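Long-range contacts in VgrG protein (PDB 4DTH), which binds ATP and magnesium through its actin cross-linking domain, a toxin module that probably uses ATP to join G-actin monomers covalently: residues T167-V177 with L359-E367; W200-F209 with A224-I234. One frame throughout, in Å; residues are numbered along the deposited sequence.

Interaction 1 lies beside the nucleotide site: strand 173-177 carries Q174, whose side chain binds a magnesium ion, and T176, which lines the ATP pocket, while residues 359-367 pack against the strand's other side. Interaction 2 is remote from this chemistry; it packs loop 200-203 and helix 204-209 on helix 224-234, and the side chain of Y230 is about 13 Å from ATP. The centres of the two contacts are 31 Å apart and their nearest atoms about 9 Å, so they do not touch. In the sequence, interaction 2 is nested within the loop that interaction 1 closes, and both belong to the actin cross-linking domain.

Interaction 1: residues T167-V177 with L359-E367; sequences TMTPSGQQATV and LQSYLPKTE. With MG (magnesium ion), chain D; ATP (adenosine-5'-triphosphate), chain B; SO4 (sulfate ion), chain I.
T366, L363 and Q173 carry much of the contact between residues 167-177 and 359-367. T366 is tied to M168 at two points, one direct and one through water. Its OG1, held beside its own backbone N, accepts a hydrogen bond from the backbone N of M168 at 3.0 Å, with an N-H...O angle of 150°, and its backbone N donates to a water that in turn donates to M168 O. The methyl CG2 of T366 meets CG2 of T167 at 3.8 Å. M168 sets CG between its backbone N and carbonyl carbon (chi1 37°) and runs on extended at chi2, which puts SD 3.6 Å from P364 CG, the two side chains crossing at about a right angle; L112 and A115 of helix 101-124 also touch M168.

Q173 reaches out in an extended chain past P364. Its NE2 donates to P364 O at 3.0 Å, in the carbonyl plane and only 5° out of the amide plane. A second water donates to both Q173 OE1 and P364 O. L363 comes from the opposite direction and lays CD1 3.7 Å from Q173 CD, while CD2 lies 4.3 Å from CB of A175. Farther along, L359 CD1 meets V177 CG2 at 4.0 Å.

One N-H bond and water on OE1 would hold the buried Q173 amide in one orientation. The strand face toward 359-367 thus combines this amide with apolar A175 and V177, while the alternate residues Q174 and T176 face magnesium and ATP.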
loop_
_atom_site.group_PDB
_atom_site.type_symbol
_atom_site.label_atom_id
_atom_site.label_comp_id
_atom_site.label_asym_id
_atom_site.label_seq_id
_atom_site.Cartn_x
_atom_site.Cartn_y
_atom_site.Cartn_z
ATOM N N THR A 167 0.271 -17.216 12.992
ATOM C CA THR A 167 0.990 -17.440 11.750
ATOM C C THR A 167 0.849 -16.347 10.706
ATOM O O THR A 167 0.014 -15.457 10.817
ATOM C CB THR A 167 0.583 -18.815 11.148
ATOM O OG1 THR A 167 -0.826 -18.797 10.891
ATOM C CG2 THR A 167 0.956 -20.016 12.077
ATOM N N MET A 168 1.684 -16.446 9.674
ATOM C CA MET A 168 1.680 -15.547 8.518
ATOM C C MET A 168 1.785 -16.400 7.254
ATOM O O MET A 168 2.288 -17.528 7.318
ATOM C CB MET A 168 2.781 -14.478 8.617
ATOM C CG MET A 168 4.051 -14.965 9.232
ATOM S SD MET A 168 5.116 -13.669 9.850
ATOM C CE MET A 168 4.470 -13.409 11.500
ATOM N N THR A 169 1.237 -15.911 6.127
ATOM C CA THR A 169 1.195 -16.670 4.867
ATOM C C THR A 169 1.270 -15.732 3.654
ATOM O O THR A 169 0.819 -14.590 3.786
ATOM C CB THR A 169 -0.046 -17.597 4.887
ATOM O OG1 THR A 169 0.080 -18.643 3.923
ATOM C CG2 THR A 169 -1.375 -16.847 4.735
ATOM N N PRO A 170 1.788 -16.166 2.463
ATOM C CA PRO A 170 1.854 -15.241 1.309
ATOM C C PRO A 170 0.546 -14.543 0.954
ATOM O O PRO A 170 0.590 -13.361 0.614
ATOM C CB PRO A 170 2.367 -16.133 0.171
ATOM C CG PRO A 170 3.190 -17.162 0.867
ATOM C CD PRO A 170 2.401 -17.467 2.118
ATOM N N SER A 171 -0.614 -15.237 1.083
ATOM C CA SER A 171 -1.919 -14.617 0.817
ATOM C C SER A 171 -2.256 -13.464 1.774
ATOM O O SER A 171 -3.124 -12.657 1.457
ATOM C CB SER A 171 -3.048 -15.654 0.771
ATOM O OG SER A 171 -3.333 -16.238 2.031
ATOM N N GLY A 172 -1.576 -13.387 2.925
ATOM C CA GLY A 172 -1.779 -12.280 3.858
ATOM C C GLY A 172 -0.699 -11.220 3.723
ATOM O O GLY A 172 -0.657 -10.272 4.513
ATOM N N GLN A 173 0.172 -11.355 2.707
ATOM C CA GLN A 173 1.317 -10.471 2.538
ATOM C C GLN A 173 1.366 -9.624 1.281
ATOM O O GLN A 173 1.085 -10.105 0.180
ATOM C CB GLN A 173 2.617 -11.279 2.655
ATOM C CG GLN A 173 2.816 -11.890 4.048
ATOM C CD GLN A 173 4.021 -12.792 4.176
ATOM O OE1 GLN A 173 4.478 -13.434 3.223
ATOM N NE2 GLN A 173 4.520 -12.913 5.394
ATOM N N GLN A 174 1.793 -8.369 1.453
ATOM C CA GLN A 174 2.065 -7.440 0.354
ATOM C C GLN A 174 3.387 -6.749 0.618
ATOM O O GLN A 174 3.865 -6.726 1.753
ATOM C CB GLN A 174 0.977 -6.365 0.203
ATOM C CG GLN A 174 -0.288 -6.855 -0.484
ATOM C CD GLN A 174 -1.303 -7.255 0.537
ATOM O OE1 GLN A 174 -1.749 -6.449 1.360
ATOM N NE2 GLN A 174 -1.678 -8.520 0.515
ATOM N N ALA A 175 3.969 -6.174 -0.438
ATOM C CA ALA A 175 5.172 -5.372 -0.344
ATOM C C ALA A 175 4.924 -4.106 -1.146
ATOM O O ALA A 175 4.244 -4.150 -2.179
ATOM C CB ALA A 175 6.366 -6.123 -0.911
ATOM N N THR A 176 5.455 -2.977 -0.657
ATOM C CA THR A 176 5.364 -1.681 -1.319
ATOM C C THR A 176 6.772 -1.190 -1.584
ATOM O O THR A 176 7.580 -1.131 -0.657
ATOM C CB THR A 176 4.472 -0.709 -0.531
ATOM O OG1 THR A 176 3.143 -1.246 -0.492
ATOM C CG2 THR A 176 4.433 0.692 -1.144
ATOM N N VAL A 177 7.067 -0.855 -2.845
ATOM C CA VAL A 177 8.379 -0.378 -3.279
ATOM C C VAL A 177 8.259 1.089 -3.675
ATOM O O VAL A 177 7.348 1.452 -4.420
ATOM C CB VAL A 177 8.941 -1.260 -4.438
ATOM C CG1 VAL A 177 10.172 -0.631 -5.105
ATOM C CG2 VAL A 177 9.248 -2.679 -3.959
ATOM N N LEU A 359 10.862 -10.555 -4.520
ATOM C CA LEU A 359 10.715 -9.836 -3.255
ATOM C C LEU A 359 10.388 -10.716 -2.052
ATOM O O LEU A 359 10.229 -10.180 -0.949
ATOM C CB LEU A 359 9.685 -8.692 -3.384
ATOM C CG LEU A 359 9.921 -7.628 -4.473
ATOM C CD1 LEU A 359 8.796 -6.640 -4.476
ATOM C CD2 LEU A 359 11.245 -6.891 -4.283
ATOM N N GLN A 360 10.292 -12.048 -2.241
ATOM C CA GLN A 360 9.970 -12.965 -1.134
ATOM C C GLN A 360 10.915 -12.895 0.061
ATOM O O GLN A 360 10.466 -13.100 1.194
ATOM C CB GLN A 360 9.833 -14.412 -1.603
ATOM C CG GLN A 360 8.508 -14.674 -2.302
ATOM C CD GLN A 360 7.300 -14.798 -1.367
ATOM O OE1 GLN A 360 7.390 -14.793 -0.130
ATOM N NE2 GLN A 360 6.141 -14.943 -1.975
ATOM N N SER A 361 12.220 -12.597 -0.208
ATOM C CA SER A 361 13.242 -12.509 0.834
ATOM C C SER A 361 12.969 -11.367 1.840
ATOM O O SER A 361 13.531 -11.381 2.937
ATOM C CB SER A 361 14.629 -12.367 0.213
ATOM O OG SER A 361 14.726 -11.160 -0.527
ATOM N N TYR A 362 12.106 -10.389 1.479
ATOM C CA TYR A 362 11.763 -9.254 2.347
ATOM C C TYR A 362 10.648 -9.614 3.340
ATOM O O TYR A 362 10.371 -8.844 4.259
ATOM C CB TYR A 362 11.316 -8.051 1.489
ATOM C CG TYR A 362 12.438 -7.451 0.662
ATOM C CD1 TYR A 362 13.259 -6.457 1.184
ATOM C CD2 TYR A 362 12.669 -7.872 -0.644
ATOM C CE1 TYR A 362 14.300 -5.908 0.434
ATOM C CE2 TYR A 362 13.702 -7.322 -1.412
ATOM C CZ TYR A 362 14.512 -6.339 -0.865
ATOM O OH TYR A 362 15.537 -5.794 -1.601
ATOM N N LEU A 363 9.986 -10.761 3.127
ATOM C CA LEU A 363 8.833 -11.156 3.926
ATOM C C LEU A 363 9.147 -12.230 4.967
ATOM O O LEU A 363 9.859 -13.192 4.662
ATOM C CB LEU A 363 7.673 -11.607 3.003
ATOM C CG LEU A 363 6.769 -10.520 2.356
ATOM C CD1 LEU A 363 5.964 -9.729 3.394
ATOM C CD2 LEU A 363 7.548 -9.589 1.430
ATOM N N PRO A 364 8.615 -12.084 6.198
ATOM C CA PRO A 364 8.841 -13.123 7.215
ATOM C C PRO A 364 8.053 -14.386 6.897
ATOM O O PRO A 364 6.957 -14.317 6.327
ATOM C CB PRO A 364 8.357 -12.470 8.511
ATOM C CG PRO A 364 7.340 -11.469 8.078
ATOM C CD PRO A 364 7.730 -11.007 6.701
ATOM N N LYS A 365 8.626 -15.542 7.248
ATOM C CA LYS A 365 8.009 -16.844 6.992
ATOM C C LYS A 365 7.856 -17.594 8.312
ATOM O O LYS A 365 8.860 -17.772 9.001
ATOM C CB LYS A 365 8.876 -17.680 6.004
ATOM C CG LYS A 365 9.871 -16.881 5.132
ATOM C CD LYS A 365 11.337 -16.914 5.664
ATOM C CE LYS A 365 12.273 -16.004 4.885
ATOM N NZ LYS A 365 13.678 -16.093 5.379
ATOM N N THR A 366 6.616 -18.043 8.669
ATOM C CA THR A 366 6.395 -18.818 9.903
ATOM C C THR A 366 7.202 -20.133 9.808
ATOM O O THR A 366 7.130 -20.828 8.796
ATOM C CB THR A 366 4.896 -19.138 10.134
ATOM O OG1 THR A 366 4.162 -17.935 10.313
ATOM C CG2 THR A 366 4.660 -20.038 11.356
ATOM N N GLU A 367 7.955 -20.436 10.863
ATOM C CA GLU A 367 8.754 -21.652 10.942
ATOM C C GLU A 367 7.891 -22.849 11.277
ATOM O O GLU A 367 7.115 -22.821 12.233
HETATM MG MG MG D . -2.272 -4.034 0.953
HETATM P PG ATP B . -4.488 1.318 1.098
HETATM O O1G ATP B . -3.933 0.401 0.055
HETATM O O2G ATP B . -4.767 2.680 0.527
HETATM O O3G ATP B . -5.757 0.788 1.703
HETATM P PB ATP B . -3.191 2.186 3.520
HETATM O O1B ATP B . -3.666 3.577 3.371
HETATM O O2B ATP B . -3.999 1.517 4.606
HETATM O O3B ATP B . -3.370 1.448 2.237
HETATM P PA ATP B . -0.475 2.976 3.450
HETATM O O1A ATP B . -0.928 3.941 2.426
HETATM O O2A ATP B . 0.081 3.779 4.629
HETATM O O3A ATP B . -1.637 2.168 3.913
HETATM O "O5'" ATP B . 0.649 2.029 2.803
HETATM C "C5'" ATP B . 1.387 1.209 3.724
HETATM C "C4'" ATP B . 2.513 0.468 3.053
HETATM O "O4'" ATP B . 3.392 1.407 2.367
HETATM C "C3'" ATP B . 3.416 -0.287 4.030
HETATM O "O3'" ATP B . 3.920 -1.502 3.480
HETATM C "C2'" ATP B . 4.525 0.725 4.278
HETATM O "O2'" ATP B . 5.700 0.169 4.845
HETATM C "C1'" ATP B . 4.711 1.235 2.863
HETATM N N9 ATP B . 5.459 2.486 2.712
HETATM C C8 ATP B . 5.158 3.702 3.263
HETATM N N7 ATP B . 6.007 4.648 2.941
HETATM C C5 ATP B . 6.932 4.009 2.126
HETATM C C6 ATP B . 8.079 4.458 1.442
HETATM N N6 ATP B . 8.520 5.722 1.469
HETATM N N1 ATP B . 8.761 3.555 0.701
HETATM C C2 ATP B . 8.323 2.294 0.651
HETATM N N3 ATP B . 7.260 1.756 1.245
HETATM C C4 ATP B . 6.599 2.669 1.980
HETATM S S SO4 I . -1.166 -19.000 0.461
HETATM O O1 SO4 I . -0.483 -18.416 -0.705
HETATM O O2 SO4 I . -0.475 -20.230 0.855
HETATM O O3 SO4 I . -1.124 -18.059 1.581
HETATM O O4 SO4 I . -2.565 -19.294 0.110
HETATM O O HOH W 1 4.690 -18.403 6.467
HETATM O O HOH W 2 4.691 -13.286 0.529
HETATM O O HOH W 3 6.313 -15.491 3.486
#

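Interaction 2: residues W200-F209 with A224-I234; sequences WYQKSLKSQF and AANVFAYLTSI
F209 and F228 both set CG anti to the backbone N (chi1 -175° in F209), and this brings the two rings against each other. Their centroids are 4.8 Å apart with planes at 35°, an oblique meeting that is neither a stack nor edge-to-face. CD1 of F209 lies over one face of F228, near its rim, while T232 OG1 sits over the centre of the opposite face. F228 CB in turn makes an off-centre CH-pi contact with the F209 ring, which also meets A224 CB through CE2.

One turn earlier L205 enters the other helix as a knob among F228, A229, T232 and S233, its CB 3.8 Å from A229 CB and its CD1 3.7 Å from T232 CG2. The short axes pass 7.9 Å apart, consistent with the small A225 and A229 at the close CA pairs K206-A225 and L205-A229; A225 CB is 3.6 Å from K206 O. K206 lays its aliphatic CG on A229 CB, and its NZ is hydrogen-bonded to G185 O.

In the loop before the helix, Q202 N donates to S233 OG in a nearly straight bond of 2.9 Å, and that hydroxyl donates to A229 O. W200 places its ring edge against S233 CB, with CZ3 3.7 Å from I234 CG1, and its NE1 is hydrogen-bonded to I277 O. One water joins W200 O, Q202 NE2 and S233 O.

With 127° between their N-to-C directions, helices 204-209 and 224-234 cross with L205 as a single knob in its four-residue hole, part of the helical region of the actin cross-linking domain.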
loop_
_atom_site.group_PDB
_atom_site.type_symbol
_atom_site.label_atom_id
_atom_site.label_comp_id
_atom_site.label_asym_id
_atom_site.label_seq_id
_atom_site.Cartn_x
_atom_site.Cartn_y
_atom_site.Cartn_z
ATOM N N TRP A 200 0.322 -3.444 -17.084
ATOM C CA TRP A 200 -0.285 -2.181 -17.506
ATOM C C TRP A 200 0.713 -1.185 -18.074
ATOM O O TRP A 200 0.300 -0.268 -18.778
ATOM C CB TRP A 200 -1.089 -1.550 -16.361
ATOM C CG TRP A 200 -0.313 -1.331 -15.094
ATOM C CD1 TRP A 200 -0.304 -2.134 -13.992
ATOM C CD2 TRP A 200 0.551 -0.225 -14.796
ATOM N NE1 TRP A 200 0.517 -1.601 -13.025
ATOM C CE2 TRP A 200 1.063 -0.433 -13.494
ATOM C CE3 TRP A 200 0.947 0.927 -15.502
ATOM C CZ2 TRP A 200 1.958 0.460 -12.889
ATOM C CZ3 TRP A 200 1.834 1.808 -14.902
ATOM C CH2 TRP A 200 2.334 1.571 -13.614
ATOM N N TYR A 201 2.010 -1.316 -17.731
ATOM C CA TYR A 201 3.014 -0.377 -18.226
ATOM C C TYR A 201 3.389 -0.668 -19.669
ATOM O O TYR A 201 3.854 -1.770 -19.977
ATOM C CB TYR A 201 4.260 -0.324 -17.328
ATOM C CG TYR A 201 5.295 0.669 -17.814
ATOM C CD1 TYR A 201 5.030 2.038 -17.821
ATOM C CD2 TYR A 201 6.530 0.242 -18.287
ATOM C CE1 TYR A 201 5.980 2.956 -18.271
ATOM C CE2 TYR A 201 7.493 1.151 -18.723
ATOM C CZ TYR A 201 7.212 2.507 -18.715
ATOM O OH TYR A 201 8.151 3.394 -19.174
ATOM N N GLN A 202 3.196 0.325 -20.544
ATOM C CA GLN A 202 3.473 0.185 -21.975
ATOM C C GLN A 202 4.727 0.938 -22.366
ATOM O O GLN A 202 4.679 2.122 -22.711
ATOM C CB GLN A 202 2.254 0.608 -22.805
ATOM C CG GLN A 202 0.989 -0.140 -22.401
ATOM C CD GLN A 202 -0.146 0.140 -23.346
ATOM O OE1 GLN A 202 -0.012 -0.004 -24.561
ATOM N NE2 GLN A 202 -1.298 0.502 -22.806
ATOM N N LYS A 203 5.870 0.251 -22.286
ATOM C CA LYS A 203 7.150 0.863 -22.606
ATOM C C LYS A 203 7.248 1.440 -24.033
ATOM O O LYS A 203 7.987 2.405 -24.242
ATOM C CB LYS A 203 8.290 -0.087 -22.288
ATOM C CG LYS A 203 9.637 0.588 -22.342
ATOM C CD LYS A 203 10.444 0.315 -21.083
ATOM C CE LYS A 203 11.915 0.536 -21.334
ATOM N NZ LYS A 203 12.473 -0.357 -22.380
ATOM N N SER A 204 6.443 0.903 -24.977
ATOM C CA SER A 204 6.406 1.377 -26.366
ATOM C C SER A 204 5.994 2.857 -26.455
ATOM O O SER A 204 6.337 3.536 -27.428
ATOM C CB SER A 204 5.476 0.510 -27.208
ATOM O OG SER A 204 4.125 0.623 -26.799
ATOM N N LEU A 205 5.262 3.356 -25.431
ATOM C CA LEU A 205 4.815 4.751 -25.393
ATOM C C LEU A 205 5.959 5.774 -25.301
ATOM O O LEU A 205 5.773 6.925 -25.700
ATOM C CB LEU A 205 3.785 4.971 -24.274
ATOM C CG LEU A 205 2.440 4.308 -24.499
ATOM C CD1 LEU A 205 1.636 4.307 -23.226
ATOM C CD2 LEU A 205 1.657 4.981 -25.650
ATOM N N LYS A 206 7.130 5.367 -24.786
ATOM C CA LYS A 206 8.286 6.268 -24.692
ATOM C C LYS A 206 8.745 6.711 -26.077
ATOM O O LYS A 206 8.812 7.911 -26.349
ATOM C CB LYS A 206 9.447 5.586 -23.986
ATOM C CG LYS A 206 9.273 5.549 -22.496
ATOM C CD LYS A 206 10.547 5.145 -21.886
ATOM C CE LYS A 206 10.579 3.688 -21.688
ATOM N NZ LYS A 206 11.974 3.218 -21.673
ATOM N N SER A 207 9.020 5.728 -26.959
ATOM C CA SER A 207 9.458 5.996 -28.333
ATOM C C SER A 207 8.343 6.665 -29.136
ATOM O O SER A 207 8.625 7.518 -29.984
ATOM C CB SER A 207 9.937 4.723 -29.021
ATOM O OG SER A 207 8.958 3.699 -28.971
ATOM N N GLN A 208 7.075 6.329 -28.819
ATOM C CA GLN A 208 5.926 6.941 -29.470
ATOM C C GLN A 208 5.919 8.450 -29.185
ATOM O O GLN A 208 5.802 9.224 -30.128
ATOM C CB GLN A 208 4.613 6.282 -29.004
ATOM C CG GLN A 208 3.403 6.663 -29.870
ATOM C CD GLN A 208 3.219 5.814 -31.129
ATOM O OE1 GLN A 208 2.188 5.892 -31.800
ATOM N NE2 GLN A 208 4.186 4.953 -31.474
ATOM N N PHE A 209 6.139 8.866 -27.901
ATOM C CA PHE A 209 6.152 10.297 -27.543
ATOM C C PHE A 209 7.251 11.042 -28.325
ATOM O O PHE A 209 7.009 12.138 -28.824
ATOM C CB PHE A 209 6.347 10.500 -26.024
ATOM C CG PHE A 209 6.251 11.938 -25.563
ATOM C CD1 PHE A 209 5.018 12.559 -25.426
ATOM C CD2 PHE A 209 7.399 12.681 -25.300
ATOM C CE1 PHE A 209 4.928 13.884 -25.011
ATOM C CE2 PHE A 209 7.308 14.005 -24.890
ATOM C CZ PHE A 209 6.078 14.601 -24.752
ATOM N N ALA A 224 10.519 13.768 -20.259
ATOM C CA ALA A 224 9.154 13.978 -20.756
ATOM C C ALA A 224 8.577 12.686 -21.332
ATOM O O ALA A 224 7.434 12.361 -21.019
ATOM C CB ALA A 224 9.121 15.081 -21.803
ATOM N N ALA A 225 9.378 11.929 -22.128
ATOM C CA ALA A 225 8.934 10.657 -22.721
ATOM C C ALA A 225 8.613 9.604 -21.644
ATOM O O ALA A 225 7.625 8.877 -21.777
ATOM C CB ALA A 225 9.972 10.131 -23.696
ATOM N N ASN A 226 9.430 9.551 -20.570
ATOM C CA ASN A 226 9.226 8.639 -19.444
ATOM C C ASN A 226 7.944 8.982 -18.694
ATOM O O ASN A 226 7.152 8.077 -18.407
ATOM C CB ASN A 226 10.432 8.672 -18.491
ATOM C CG ASN A 226 11.640 7.924 -19.010
ATOM O OD1 ASN A 226 11.537 6.864 -19.610
ATOM N ND2 ASN A 226 12.823 8.428 -18.754
ATOM N N VAL A 227 7.726 10.282 -18.397
ATOM C CA VAL A 227 6.518 10.741 -17.698
ATOM C C VAL A 227 5.289 10.426 -18.555
ATOM O O VAL A 227 4.296 9.913 -18.032
ATOM C CB VAL A 227 6.570 12.232 -17.270
ATOM C CG1 VAL A 227 5.227 12.690 -16.695
ATOM C CG2 VAL A 227 7.685 12.467 -16.248
ATOM N N PHE A 228 5.375 10.694 -19.868
ATOM C CA PHE A 228 4.270 10.410 -20.784
ATOM C C PHE A 228 3.916 8.929 -20.768
ATOM O O PHE A 228 2.742 8.609 -20.649
ATOM C CB PHE A 228 4.612 10.858 -22.214
ATOM C CG PHE A 228 3.580 10.456 -23.244
ATOM C CD1 PHE A 228 2.462 11.250 -23.478
ATOM C CD2 PHE A 228 3.747 9.306 -24.007
ATOM C CE1 PHE A 228 1.532 10.901 -24.463
ATOM C CE2 PHE A 228 2.819 8.967 -25.002
ATOM C CZ PHE A 228 1.714 9.760 -25.206
ATOM N N ALA A 229 4.915 8.029 -20.892
ATOM C CA ALA A 229 4.638 6.588 -20.890
ATOM C C ALA A 229 4.006 6.122 -19.576
ATOM O O ALA A 229 3.069 5.322 -19.605
ATOM C CB ALA A 229 5.898 5.802 -21.168
ATOM N N TYR A 230 4.496 6.640 -18.441
ATOM C CA TYR A 230 3.993 6.291 -17.114
ATOM C C TYR A 230 2.531 6.729 -16.963
ATOM O O TYR A 230 1.670 5.892 -16.662
ATOM C CB TYR A 230 4.885 6.928 -16.028
ATOM C CG TYR A 230 4.401 6.664 -14.617
ATOM C CD1 TYR A 230 4.551 5.409 -14.029
ATOM C CD2 TYR A 230 3.751 7.652 -13.886
ATOM C CE1 TYR A 230 4.088 5.154 -12.741
ATOM C CE2 TYR A 230 3.299 7.414 -12.589
ATOM C CZ TYR A 230 3.467 6.162 -12.022
ATOM O OH TYR A 230 2.998 5.921 -10.759
ATOM N N LEU A 231 2.252 8.033 -17.174
ATOM C CA LEU A 231 0.897 8.580 -17.042
ATOM C C LEU A 231 -0.064 7.975 -18.050
ATOM O O LEU A 231 -1.153 7.561 -17.658
ATOM C CB LEU A 231 0.895 10.111 -17.159
ATOM C CG LEU A 231 1.444 10.878 -15.961
ATOM C CD1 LEU A 231 1.413 12.376 -16.226
ATOM C CD2 LEU A 231 0.654 10.546 -14.666
ATOM N N THR A 232 0.333 7.888 -19.338
ATOM C CA THR A 232 -0.547 7.296 -20.351
ATOM C C THR A 232 -0.890 5.851 -19.985
ATOM O O THR A 232 -2.051 5.481 -20.088
ATOM C CB THR A 232 0.018 7.436 -21.770
ATOM O OG1 THR A 232 0.306 8.812 -22.033
ATOM C CG2 THR A 232 -0.952 6.931 -22.819
ATOM N N SER A 233 0.100 5.055 -19.524
ATOM C CA SER A 233 -0.150 3.663 -19.126
ATOM C C SER A 233 -1.195 3.594 -18.004
ATOM O O SER A 233 -2.110 2.780 -18.081
ATOM C CB SER A 233 1.144 2.971 -18.707
ATOM O OG SER A 233 2.012 2.855 -19.830
ATOM N N ILE A 234 -1.086 4.479 -16.998
ATOM C CA ILE A 234 -2.039 4.531 -15.882
ATOM C C ILE A 234 -3.429 4.957 -16.366
ATOM O O ILE A 234 -4.418 4.332 -15.986
ATOM C CB ILE A 234 -1.517 5.421 -14.727
ATOM C CG1 ILE A 234 -0.342 4.717 -14.010
ATOM C CG2 ILE A 234 -2.662 5.773 -13.722
ATOM C CD1 ILE A 234 0.299 5.510 -12.905
HETATM O O HOH W 4 -1.918 0.623 -19.873
HETATM O O HOH W 5 8.054 5.733 -17.895
#